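Local structure of succinate-semialdehyde dehydrogenase (Synechococcus sp., 4ITA) at residues 238-243 / 373-378; 291-296 / 340-345. The protein probably catalyses the NADP-dependent oxidation of succinic semialdehyde to succinate. All blocks are in the same frame, centred on the assembly; numbering follows the deposited sequence.

Contact 1. Residues 238-243 / 373-378. With EDO (1,2-ethanediol), chain L.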
loop_
_atom_site.group_PDB
_atom_site.type_symbol
_atom_site.label_atom_id
_atom_site.label_comp_id
_atom_site.label_asym_id
_atom_site.label_seq_id
_atom_site.Cartn_x
_atom_site.Cartn_y
_atom_site.Cartn_z
ATOM N N VAL A 238 -8.160 28.598 -2.516
ATOM C CA VAL A 238 -8.913 29.410 -1.571
ATOM C C VAL A 238 -8.212 30.738 -1.372
ATOM O O VAL A 238 -7.016 30.773 -1.097
ATOM C CB VAL A 238 -9.044 28.686 -0.214
ATOM C CG1 VAL A 238 -9.950 29.480 0.703
ATOM C CG2 VAL A 238 -9.604 27.269 -0.395
ATOM N N VAL A 239 -8.951 31.835 -1.530
ATOM C CA VAL A 239 -8.361 33.162 -1.411
ATOM C C VAL A 239 -9.068 33.975 -0.339
ATOM O O VAL A 239 -10.261 34.249 -0.445
ATOM C CB VAL A 239 -8.391 33.921 -2.752
ATOM C CG1 VAL A 239 -7.665 35.258 -2.625
ATOM C CG2 VAL A 239 -7.753 33.079 -3.851
ATOM N N PHE A 240 -8.323 34.355 0.693
ATOM C CA PHE A 240 -8.901 35.049 1.843
ATOM C C PHE A 240 -8.469 36.525 1.913
ATOM O O PHE A 240 -7.586 36.947 1.164
ATOM C CB PHE A 240 -8.638 34.241 3.129
ATOM C CG PHE A 240 -9.830 33.444 3.571
ATOM C CD1 PHE A 240 -10.567 32.719 2.641
ATOM C CD2 PHE A 240 -10.236 33.432 4.895
ATOM C CE1 PHE A 240 -11.676 31.996 3.024
ATOM C CE2 PHE A 240 -11.353 32.706 5.284
ATOM C CZ PHE A 240 -12.076 31.991 4.349
ATOM N N PRO A 241 -9.116 37.323 2.785
ATOM C CA PRO A 241 -8.935 38.779 2.680
ATOM C C PRO A 241 -7.516 39.321 2.891
ATOM O O PRO A 241 -7.212 40.399 2.376
ATOM C CB PRO A 241 -9.887 39.323 3.751
ATOM C CG PRO A 241 -10.947 38.275 3.870
ATOM C CD PRO A 241 -10.207 36.980 3.720
ATOM N N SER A 242 -6.661 38.602 3.610
ATOM C CA SER A 242 -5.301 39.080 3.837
ATOM C C SER A 242 -4.324 38.630 2.756
ATOM O O SER A 242 -3.128 38.891 2.850
ATOM C CB SER A 242 -4.787 38.640 5.204
ATOM O OG SER A 242 -4.680 37.228 5.284
ATOM N N ALA A 243 -4.829 37.958 1.728
ATOM C CA ALA A 243 -3.965 37.483 0.645
ATOM C C ALA A 243 -3.382 38.611 -0.206
ATOM O O ALA A 243 -3.978 39.680 -0.322
ATOM C CB ALA A 243 -4.731 36.517 -0.240
ATOM N N LYS A 373 -18.269 33.019 3.124
ATOM C CA LYS A 373 -18.368 34.100 4.101
ATOM C C LYS A 373 -17.343 34.038 5.222
ATOM O O LYS A 373 -17.075 35.045 5.880
ATOM C CB LYS A 373 -19.761 34.122 4.732
ATOM C CG LYS A 373 -20.857 34.645 3.838
ATOM C CD LYS A 373 -22.182 34.627 4.577
ATOM C CE LYS A 373 -23.344 34.903 3.639
ATOM N NZ LYS A 373 -23.198 36.218 2.960
ATOM N N ASP A 374 -16.793 32.855 5.468
ATOM C CA ASP A 374 -15.845 32.685 6.561
ATOM C C ASP A 374 -15.009 31.429 6.381
ATOM O O ASP A 374 -15.204 30.663 5.430
ATOM C CB ASP A 374 -16.554 32.698 7.936
ATOM C CG ASP A 374 -17.625 31.627 8.078
ATOM O OD1 ASP A 374 -17.530 30.556 7.446
ATOM O OD2 ASP A 374 -18.574 31.846 8.862
ATOM N N LEU A 375 -14.095 31.223 7.317
ATOM C CA LEU A 375 -13.163 30.109 7.280
ATOM C C LEU A 375 -13.843 28.733 7.308
ATOM O O LEU A 375 -13.485 27.845 6.527
ATOM C CB LEU A 375 -12.186 30.259 8.446
ATOM C CG LEU A 375 -11.044 29.260 8.542
ATOM C CD1 LEU A 375 -10.254 29.257 7.262
ATOM C CD2 LEU A 375 -10.149 29.628 9.706
ATOM N N ASP A 376 -14.820 28.547 8.192
ATOM C CA ASP A 376 -15.508 27.262 8.285
ATOM C C ASP A 376 -16.177 26.913 6.959
ATOM O O ASP A 376 -16.119 25.772 6.502
ATOM C CB ASP A 376 -16.547 27.250 9.413
ATOM C CG ASP A 376 -15.927 27.126 10.795
ATOM O OD1 ASP A 376 -14.701 26.991 10.897
ATOM O OD2 ASP A 376 -16.686 27.157 11.790
ATOM N N GLN A 377 -16.808 27.899 6.334
ATOM C CA GLN A 377 -17.505 27.665 5.073
ATOM C C GLN A 377 -16.508 27.346 3.959
ATOM O O GLN A 377 -16.758 26.497 3.114
ATOM C CB GLN A 377 -18.348 28.887 4.703
ATOM C CG GLN A 377 -19.273 28.681 3.519
ATOM C CD GLN A 377 -19.994 29.963 3.119
ATOM O OE1 GLN A 377 -19.948 30.963 3.838
ATOM N NE2 GLN A 377 -20.658 29.938 1.969
ATOM N N ALA A 378 -15.369 28.023 3.975
ATOM C CA ALA A 378 -14.325 27.775 2.977
ATOM C C ALA A 378 -13.807 26.340 3.051
ATOM O O ALA A 378 -13.658 25.666 2.031
ATOM C CB ALA A 378 -13.188 28.742 3.159
HETATM C C1 EDO L . -19.358 30.340 11.910
HETATM O O1 EDO L . -18.579 30.024 10.750
HETATM C C2 EDO L . -19.064 29.303 12.981
HETATM O O2 EDO L . -19.152 27.994 12.404
#
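Phe240, just past the end of strand 235-239, faces the first turn of helix 375-383, with its CA 8.5 Å from the CA of Leu375, while two residues back Val238 CA lies 7.3 Å from Ala378 CA. The Phe240 ring does most of the touching, and it meets the helix start with its far end. Its CZ sits 3.6 Å from Asp374 O, which lies in the ring plane at the edge, and the backbone N of Leu375 comes to the same edge. On the next corner Phe240 CE1 packs 3.6 Å from Ala378 CB; Val238 CG1, held anti to its own N (chi1 -174°), reaches that methyl from the strand side. Phe404 of helix 398-407 and His273 both meet the Phe240 ring edge-to-face. Behind the contact Asp374 is the N-cap: Gln377 N gives it a bond of 3.0 Å at OD1, nearly along the C-O axis. Asp374 OD2 accepts a hydrogen bond from O1 of an ethanediol, probably from the crystallisation liquor, whose O2 donates to Asp376 OD2. Asp374 O accepts from Ala378 N and also lies at the ring edge, where the slightly positive C-H groups probably add a weak attraction to the apolar packing.

Contact 2. Residues 291-296 / 340-345. With EDO (1,2-ethanediol), chain G.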
loop_
_atom_site.group_PDB
_atom_site.type_symbol
_atom_site.label_atom_id
_atom_site.label_comp_id
_atom_site.label_asym_id
_atom_site.label_seq_id
_atom_site.Cartn_x
_atom_site.Cartn_y
_atom_site.Cartn_z
ATOM N N LEU A 291 -5.120 35.267 -22.362
ATOM C CA LEU A 291 -4.226 34.150 -22.650
ATOM C C LEU A 291 -4.171 33.902 -24.157
ATOM O O LEU A 291 -5.178 34.019 -24.847
ATOM C CB LEU A 291 -4.689 32.890 -21.917
ATOM C CG LEU A 291 -4.584 32.969 -20.393
ATOM C CD1 LEU A 291 -5.236 31.754 -19.745
ATOM C CD2 LEU A 291 -3.132 33.091 -19.954
ATOM N N LYS A 292 -2.989 33.568 -24.667
ATOM C CA LYS A 292 -2.827 33.337 -26.099
ATOM C C LYS A 292 -3.119 31.886 -26.453
ATOM O O LYS A 292 -2.461 30.969 -25.952
ATOM C CB LYS A 292 -1.422 33.718 -26.559
ATOM C CG LYS A 292 -1.281 33.765 -28.073
ATOM C CD LYS A 292 0.035 34.383 -28.493
ATOM C CE LYS A 292 -0.089 35.091 -29.838
ATOM N NZ LYS A 292 1.176 35.777 -30.232
ATOM N N ILE A 293 -4.110 31.684 -27.312
ATOM C CA ILE A 293 -4.489 30.355 -27.762
ATOM C C ILE A 293 -3.938 30.139 -29.165
ATOM O O ILE A 293 -4.073 31.004 -30.030
ATOM C CB ILE A 293 -6.024 30.199 -27.786
ATOM C CG1 ILE A 293 -6.633 30.684 -26.466
ATOM C CG2 ILE A 293 -6.422 28.752 -28.083
ATOM C CD1 ILE A 293 -8.145 30.873 -26.513
ATOM N N GLY A 294 -3.311 28.993 -29.403
ATOM C CA GLY A 294 -2.785 28.729 -30.728
ATOM C C GLY A 294 -1.892 27.512 -30.803
ATOM O O GLY A 294 -1.976 26.606 -29.973
ATOM N N ASP A 295 -1.041 27.498 -31.823
ATOM C CA ASP A 295 -0.126 26.390 -32.079
ATOM C C ASP A 295 0.812 26.238 -30.891
ATOM O O ASP A 295 1.545 27.158 -30.561
ATOM C CB ASP A 295 0.685 26.679 -33.348
ATOM C CG ASP A 295 1.477 25.470 -33.836
ATOM O OD1 ASP A 295 1.761 24.556 -33.038
ATOM O OD2 ASP A 295 1.813 25.432 -35.039
ATOM N N PRO A 296 0.792 25.062 -30.244
ATOM C CA PRO A 296 1.628 24.879 -29.054
ATOM C C PRO A 296 3.135 24.885 -29.348
ATOM O O PRO A 296 3.933 25.080 -28.431
ATOM C CB PRO A 296 1.165 23.523 -28.505
ATOM C CG PRO A 296 0.608 22.798 -29.693
ATOM C CD PRO A 296 -0.054 23.885 -30.513
ATOM N N GLY A 340 -8.270 21.288 -34.884
ATOM C CA GLY A 340 -7.651 20.898 -33.630
ATOM C C GLY A 340 -8.635 20.950 -32.482
ATOM O O GLY A 340 -9.682 21.594 -32.574
ATOM N N TYR A 341 -8.297 20.286 -31.384
ATOM C CA TYR A 341 -9.242 20.103 -30.285
ATOM C C TYR A 341 -9.234 21.272 -29.295
ATOM O O TYR A 341 -9.023 21.076 -28.096
ATOM C CB TYR A 341 -8.953 18.788 -29.553
ATOM C CG TYR A 341 -8.748 17.599 -30.464
ATOM C CD1 TYR A 341 -9.610 17.349 -31.527
ATOM C CD2 TYR A 341 -7.679 16.732 -30.268
ATOM C CE1 TYR A 341 -9.415 16.263 -32.362
ATOM C CE2 TYR A 341 -7.478 15.646 -31.096
ATOM C CZ TYR A 341 -8.348 15.416 -32.137
ATOM O OH TYR A 341 -8.143 14.332 -32.961
ATOM N N PHE A 342 -9.476 22.481 -29.798
ATOM C CA PHE A 342 -9.330 23.693 -29.003
ATOM C C PHE A 342 -10.566 24.021 -28.175
ATOM O O PHE A 342 -11.688 24.046 -28.688
ATOM C CB PHE A 342 -8.965 24.883 -29.898
ATOM C CG PHE A 342 -7.532 24.877 -30.361
ATOM C CD1 PHE A 342 -7.175 24.294 -31.570
ATOM C CD2 PHE A 342 -6.544 25.466 -29.589
ATOM C CE1 PHE A 342 -5.855 24.292 -31.993
ATOM C CE2 PHE A 342 -5.225 25.464 -30.000
ATOM C CZ PHE A 342 -4.880 24.878 -31.208
ATOM N N TYR A 343 -10.335 24.261 -26.888
ATOM C CA TYR A 343 -11.354 24.754 -25.964
ATOM C C TYR A 343 -10.757 25.941 -25.206
ATOM O O TYR A 343 -9.633 25.858 -24.713
ATOM C CB TYR A 343 -11.780 23.651 -24.991
ATOM C CG TYR A 343 -13.112 23.926 -24.341
ATOM C CD1 TYR A 343 -14.290 23.479 -24.924
ATOM C CD2 TYR A 343 -13.201 24.648 -23.162
ATOM C CE1 TYR A 343 -15.517 23.737 -24.352
ATOM C CE2 TYR A 343 -14.430 24.916 -22.581
ATOM C CZ TYR A 343 -15.581 24.456 -23.179
ATOM O OH TYR A 343 -16.797 24.720 -22.592
ATOM N N PRO A 344 -11.488 27.063 -25.130
ATOM C CA PRO A 344 -10.914 28.292 -24.572
ATOM C C PRO A 344 -10.937 28.326 -23.047
ATOM O O PRO A 344 -11.762 27.646 -22.431
ATOM C CB PRO A 344 -11.858 29.370 -25.110
ATOM C CG PRO A 344 -13.175 28.686 -25.143
ATOM C CD PRO A 344 -12.871 27.269 -25.582
ATOM N N PRO A 345 -10.033 29.106 -22.441
ATOM C CA PRO A 345 -10.143 29.401 -21.009
ATOM C C PRO A 345 -11.563 29.838 -20.672
ATOM O O PRO A 345 -12.136 30.683 -21.363
ATOM C CB PRO A 345 -9.160 30.558 -20.827
ATOM C CG PRO A 345 -8.100 30.285 -21.861
ATOM C CD PRO A 345 -8.858 29.756 -23.053
HETATM C C1 EDO G . -11.942 18.773 -34.007
HETATM O O1 EDO G . -12.292 19.747 -33.016
HETATM C C2 EDO G . -11.249 19.465 -35.179
HETATM O O2 EDO G . -11.865 20.741 -35.390
#
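Apolar packing carries most of the contact between the loop segments 291-296 and 340-345, whose touching parts run in nearly opposite directions, 176° apart. Ile293 uses both branches. The Ile293 and Phe342 side chains run alongside each other in opposite directions, which brings Ile293 CG2, anti to the backbone N, within 3.6 Å of Phe342 CD2. On the longer branch, with CG1 beside the backbone N (chi1 -49°), Ile293 CD1 reaches toward Pro345, 3.7 Å from its CD, and more loosely to Pro344 CB at 4.2 Å. Leu291 adds its CD1 at 3.9 Å from Pro345 CG, crossing the proline obliquely.

In the fold, 291-296 leaves helix 274-289 on the way to helix 309-325. The other segment, 340-345, leads into strand 346-349, so the pair packs two of the connecting loops around the seven-stranded mixed sheet against each other. Tyr343 turns from the contact onto helix 309-325.

The polar side is backbone against ring: Gly294 O lies in the plane of the Phe342 ring, 3.4 Å from CE2 at its edge, where the C-H groups would favour a carbonyl oxygen. Arg338 makes a cation-pi contact with the same ring. Further along, Tyr341 centres an inverse gamma turn whose Phe342 N to Gly340 O bond is weak, and ethanediol O1 donates to Gly340 O at 3.2 Å.

Both contacts pack loops or helix ends around the same seven-stranded mixed sheet, yet they are separate sites: their centres lie 32 Å apart and their nearest atoms about 16 Å. Contact 1 involves strand 235-239 and the helix that follows strand 366-372. Contact 2 concerns the approaches to helix 309-325 and strand 346-349, and both its segments fall in sequence between the two halves of contact 1. Strand 346-349 runs parallel beside 366-372, and 267-273 separates 366-372 from 235-239, which ties the two places through the sheet. The NADPH pocket is built from 25 residues between 129 and 427, a range that spans both contacts.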